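Local coordinates for flavin-dependent monooxygenase, oxygenase subunit HsaA (Rhodococcus sp., PDB 2RFQ), which catalyses the FMNH2-dependent ortho-hydroxylation of the phenolic secosteroid 3-HSA to the catechol 3,4-DHSA during bacterial cholesterol breakdown, at residues 80-83 with 84-88; 357-360 with 361-365. One frame throughout, in Å; residues are numbered along the deposited sequence.

Contact 1 of 2, residues 80-83 with 84-88; sequences GSTG and WVSSI
Gly80 to Trp84, Ser81 to Val85, Thr82 to Ser86 and Gly83 to Ser87 are joined by i-to-i+4 backbone hydrogen bonds, each N-H reaching back to the carbonyl of the earlier residue. They form the first turns of the α-helix 80-96, in the acyl-CoA dehydrogenase-like N-terminal domain. Ser81 O to Val85 N is the straightest, 2.9 Å long with 174° at the hydrogen. Thr82 O is gripped twice: Ser86 N and the Ser86 hydroxyl, whose OG donates to Thr82 O at 2.8 Å, arrive from opposite faces of the carbonyl plane. Ser86 OG stands beside its own backbone N (chi1 -70°), which turns the hydroxyl back to the preceding turn, where it meets Thr82 O from above the Thr82 carbonyl plane, 42° out of it. Replacing Ser86 by an alanine is likely to cost Thr82 O the second of these two bonds and to open a small gap beside Thr82 CG2, 4.0 Å from Ser86 OG. In Trp84, probably an FMN-binding residue, CG lies anti to the backbone N, and the indole stands off the helix and packs against Pro244 and Ile245 of helix 233-266. Ser87 OG is hydrogen-bonded to Thr240 O of that helix. One turn on, Ile88 CD1 lies 3.2 Å above the Trp84 ring plane, displaced from the ring centre to its edge.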
loop_
_atom_site.group_PDB
_atom_site.type_symbol
_atom_site.label_atom_id
_atom_site.label_comp_id
_atom_site.label_asym_id
_atom_site.label_seq_id
_atom_site.Cartn_x
_atom_site.Cartn_y
_atom_site.Cartn_z
ATOM N N GLY A 80 5.643 -21.589 14.877
ATOM C CA GLY A 80 6.223 -20.259 15.021
ATOM C C GLY A 80 6.963 -20.087 16.334
ATOM O O GLY A 80 8.085 -19.554 16.373
ATOM N N SER A 81 6.324 -20.492 17.431
ATOM C CA SER A 81 6.978 -20.403 18.741
ATOM C C SER A 81 8.252 -21.240 18.837
ATOM O O SER A 81 9.275 -20.772 19.372
ATOM C CB SER A 81 6.018 -20.771 19.888
ATOM O OG SER A 81 4.981 -19.802 20.039
ATOM N N THR A 82 8.202 -22.476 18.345
ATOM C CA THR A 82 9.394 -23.326 18.391
ATOM C C THR A 82 10.511 -22.710 17.549
ATOM O O THR A 82 11.670 -22.681 17.977
ATOM C CB THR A 82 9.072 -24.760 17.937
ATOM O OG1 THR A 82 8.038 -25.282 18.786
ATOM C CG2 THR A 82 10.299 -25.659 18.114
ATOM N N GLY A 83 10.149 -22.166 16.387
ATOM C CA GLY A 83 11.137 -21.515 15.511
ATOM C C GLY A 83 11.765 -20.293 16.164
ATOM O O GLY A 83 12.987 -20.086 16.080
ATOM N N TRP A 84 10.925 -19.503 16.830
ATOM C CA TRP A 84 11.391 -18.310 17.537
ATOM C C TRP A 84 12.379 -18.670 18.636
ATOM O O TRP A 84 13.482 -18.099 18.712
ATOM C CB TRP A 84 10.194 -17.596 18.139
ATOM C CG TRP A 84 10.477 -16.277 18.821
ATOM C CD1 TRP A 84 10.662 -16.072 20.158
ATOM C CD2 TRP A 84 10.581 -14.975 18.193
ATOM N NE1 TRP A 84 10.852 -14.719 20.407
ATOM C CE2 TRP A 84 10.802 -14.034 19.217
ATOM C CE3 TRP A 84 10.487 -14.523 16.860
ATOM C CZ2 TRP A 84 10.956 -12.657 18.948
ATOM C CZ3 TRP A 84 10.635 -13.169 16.584
ATOM C CH2 TRP A 84 10.865 -12.250 17.626
ATOM N N VAL A 85 11.983 -19.607 19.480
ATOM C CA VAL A 85 12.869 -20.060 20.575
ATOM C C VAL A 85 14.157 -20.676 20.027
ATOM O O VAL A 85 15.253 -20.401 20.541
ATOM C CB VAL A 85 12.119 -21.052 21.478
ATOM C CG1 VAL A 85 13.056 -21.749 22.470
ATOM C CG2 VAL A 85 10.997 -20.314 22.215
ATOM N N SER A 86 14.030 -21.490 18.981
ATOM C CA SER A 86 15.186 -22.182 18.413
ATOM C C SER A 86 16.206 -21.163 17.913
ATOM O O SER A 86 17.406 -21.278 18.156
ATOM C CB SER A 86 14.754 -23.106 17.265
ATOM O OG SER A 86 14.011 -24.224 17.782
ATOM N N SER A 87 15.715 -20.146 17.232
ATOM C CA SER A 87 16.610 -19.136 16.681
ATOM C C SER A 87 17.388 -18.407 17.771
ATOM O O SER A 87 18.622 -18.295 17.708
ATOM C CB SER A 87 15.796 -18.129 15.897
ATOM O OG SER A 87 16.668 -17.275 15.156
ATOM N N ILE A 88 16.669 -17.933 18.794
ATOM C CA ILE A 88 17.303 -17.104 19.827
ATOM C C ILE A 88 18.246 -17.947 20.700
ATOM O O ILE A 88 19.421 -17.570 20.920
ATOM C CB ILE A 88 16.247 -16.323 20.628
ATOM C CG1 ILE A 88 15.533 -15.358 19.678
ATOM C CG2 ILE A 88 16.916 -15.483 21.695
ATOM C CD1 ILE A 88 14.039 -15.084 19.982
#

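Contact 2 of 2, residues 357-360 with 361-365; sequences RFWR and DAHAG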
loop_
_atom_site.group_PDB
_atom_site.type_symbol
_atom_site.label_atom_id
_atom_site.label_comp_id
_atom_site.label_asym_id
_atom_site.label_seq_id
_atom_site.Cartn_x
_atom_site.Cartn_y
_atom_site.Cartn_z
ATOM N N ARG A 357 -2.825 -18.908 13.614
ATOM C CA ARG A 357 -1.694 -18.970 14.561
ATOM C C ARG A 357 -0.446 -18.295 13.996
ATOM O O ARG A 357 0.194 -17.509 14.697
ATOM C CB ARG A 357 -1.391 -20.415 14.962
ATOM C CG ARG A 357 -0.533 -20.481 16.223
ATOM C CD ARG A 357 -0.126 -21.899 16.513
ATOM N NE ARG A 357 -1.293 -22.722 16.810
ATOM C CZ ARG A 357 -1.761 -23.687 16.024
ATOM N NH1 ARG A 357 -1.153 -23.985 14.881
ATOM N NH2 ARG A 357 -2.836 -24.376 16.406
ATOM N N PHE A 358 -0.075 -18.611 12.745
ATOM C CA PHE A 358 1.073 -17.945 12.127
ATOM C C PHE A 358 0.850 -16.444 12.082
ATOM O O PHE A 358 1.786 -15.665 12.263
ATOM C CB PHE A 358 1.266 -18.467 10.712
ATOM C CG PHE A 358 1.881 -19.861 10.642
ATOM C CD1 PHE A 358 3.135 -20.135 11.225
ATOM C CD2 PHE A 358 1.229 -20.876 9.935
ATOM C CE1 PHE A 358 3.714 -21.413 11.111
ATOM C CE2 PHE A 358 1.780 -22.166 9.835
ATOM C CZ PHE A 358 3.041 -22.427 10.411
ATOM N N TRP A 359 -0.404 -16.048 11.846
ATOM C CA TRP A 359 -0.779 -14.622 11.781
ATOM C C TRP A 359 -0.514 -13.943 13.122
ATOM O O TRP A 359 0.213 -12.953 13.181
ATOM C CB TRP A 359 -2.262 -14.517 11.334
ATOM C CG TRP A 359 -2.831 -13.136 11.253
ATOM C CD1 TRP A 359 -2.466 -12.118 10.395
ATOM C CD2 TRP A 359 -3.870 -12.619 12.077
ATOM N NE1 TRP A 359 -3.237 -10.990 10.642
ATOM C CE2 TRP A 359 -4.105 -11.272 11.667
ATOM C CE3 TRP A 359 -4.632 -13.160 13.121
ATOM C CZ2 TRP A 359 -5.104 -10.471 12.261
ATOM C CZ3 TRP A 359 -5.622 -12.354 13.722
ATOM C CH2 TRP A 359 -5.826 -11.034 13.304
ATOM N N ARG A 360 -1.064 -14.494 14.207
ATOM C CA ARG A 360 -0.829 -13.897 15.531
ATOM C C ARG A 360 0.629 -13.950 15.923
ATOM O O ARG A 360 1.185 -12.981 16.477
ATOM C CB ARG A 360 -1.672 -14.606 16.578
ATOM C CG ARG A 360 -3.171 -14.252 16.427
ATOM C CD ARG A 360 -4.011 -14.957 17.501
ATOM N NE ARG A 360 -4.058 -16.412 17.312
ATOM C CZ ARG A 360 -3.353 -17.306 18.009
ATOM N NH1 ARG A 360 -2.501 -16.926 18.966
ATOM N NH2 ARG A 360 -3.486 -18.596 17.739
ATOM N N ASP A 361 1.259 -15.084 15.619
ATOM C CA ASP A 361 2.681 -15.274 15.954
ATOM C C ASP A 361 3.603 -14.241 15.277
ATOM O O ASP A 361 4.518 -13.698 15.922
ATOM C CB ASP A 361 3.112 -16.691 15.584
ATOM C CG ASP A 361 2.602 -17.749 16.564
ATOM O OD1 ASP A 361 1.999 -17.423 17.610
ATOM O OD2 ASP A 361 2.776 -18.959 16.262
ATOM N N ALA A 362 3.375 -14.006 13.982
ATOM C CA ALA A 362 4.207 -13.044 13.215
ATOM C C ALA A 362 3.992 -11.643 13.753
ATOM O O ALA A 362 4.947 -10.878 13.928
ATOM C CB ALA A 362 3.892 -13.123 11.709
ATOM N N HIS A 363 2.737 -11.304 14.069
ATOM C CA HIS A 363 2.476 -9.966 14.596
ATOM C C HIS A 363 3.072 -9.769 15.982
ATOM O O HIS A 363 3.467 -8.652 16.366
ATOM C CB HIS A 363 0.979 -9.658 14.555
ATOM C CG HIS A 363 0.507 -9.274 13.199
ATOM N ND1 HIS A 363 0.595 -7.979 12.721
ATOM C CD2 HIS A 363 0.010 -10.023 12.186
ATOM C CE1 HIS A 363 0.137 -7.944 11.478
ATOM N NE2 HIS A 363 -0.215 -9.171 11.128
ATOM N N ALA A 364 3.230 -10.870 16.719
ATOM C CA ALA A 364 3.861 -10.772 18.019
ATOM C C ALA A 364 5.362 -10.600 17.844
ATOM O O ALA A 364 5.976 -9.761 18.521
ATOM C CB ALA A 364 3.547 -11.986 18.883
ATOM N N GLY A 365 5.957 -11.376 16.937
ATOM C CA GLY A 365 7.414 -11.294 16.691
ATOM C C GLY A 365 7.794 -9.888 16.220
ATOM O O GLY A 365 8.891 -9.393 16.486
#
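Trp359 and His363, one turn apart, form an offset edge-to-face aromatic pair: the imidazole edge is directed at the indole face, the planes are 69° apart, and the centroid of the five-membered indole ring lies 4.8 Å from that of His363. His363 CD2 sits over the Trp359 face, 3.7 Å from Trp359 CD1, and also meets Trp359 O at 3.1 Å in the imidazole plane. With CG beside the backbone N (chi1 -79°), His363 is swung back over the preceding turn, while NE2 is hydrogen-bonded to Asp338 of helix 316-344, which should hold the ring's rotation. Backbone hydrogen bonds follow the i-to-i+4 pattern; Asp361 N to Arg357 O measures 2.8 Å, whereas Ala364 N to Arg360 O is more bent, with 138° at the hydrogen. Among the charged groups, Arg357 and Asp361 run side by side; Arg357 CG lies 3.6 Å from Asp361 OD2, but their charged atoms are not in contact. Arg357 and Arg360 both salt-bridge Glu31; Arg357 NH2 also bonds Gln28 OE1, Arg360 NH1 Val185 O, and Asp361 OD1 Leu187 N. Trp359 stacks on Trp359 of a second subunit and pairs edge-to-face with its His363, as His363 does with that subunit's Trp359, placing this α-helical turn of the acyl-CoA dehydrogenase-like C-terminal domain in an aromatic cluster at a subunit boundary of the homotetramer.

How the contacts relate
Contacts 1 and 2 belong to the N- and C-terminal domains, far apart in sequence, yet their centres are 12 Å apart and they touch directly. Trp84 CH2 packs against Gly365 O at 3.7 Å, and Gly80 CA lies 3.9 Å from Asp361 OD2, bringing the start of helix 80-96 against helix 354-365. Contact 1 is nearer the probable flavin site: the Trp84 side chain is about 3 Å from that of Ser143 and about 4 Å from that of His368, both probable FMN-binding residues. In contact 2, the Ala364 side chain is about 7 Å from those of Trp84 and Trp141. A bound 3-pyridinium-1-ylpropane-1-sulfonate lies about 7 Å from the Phe358 side chain, and one lies about 13 Å from Gly80 of contact 1.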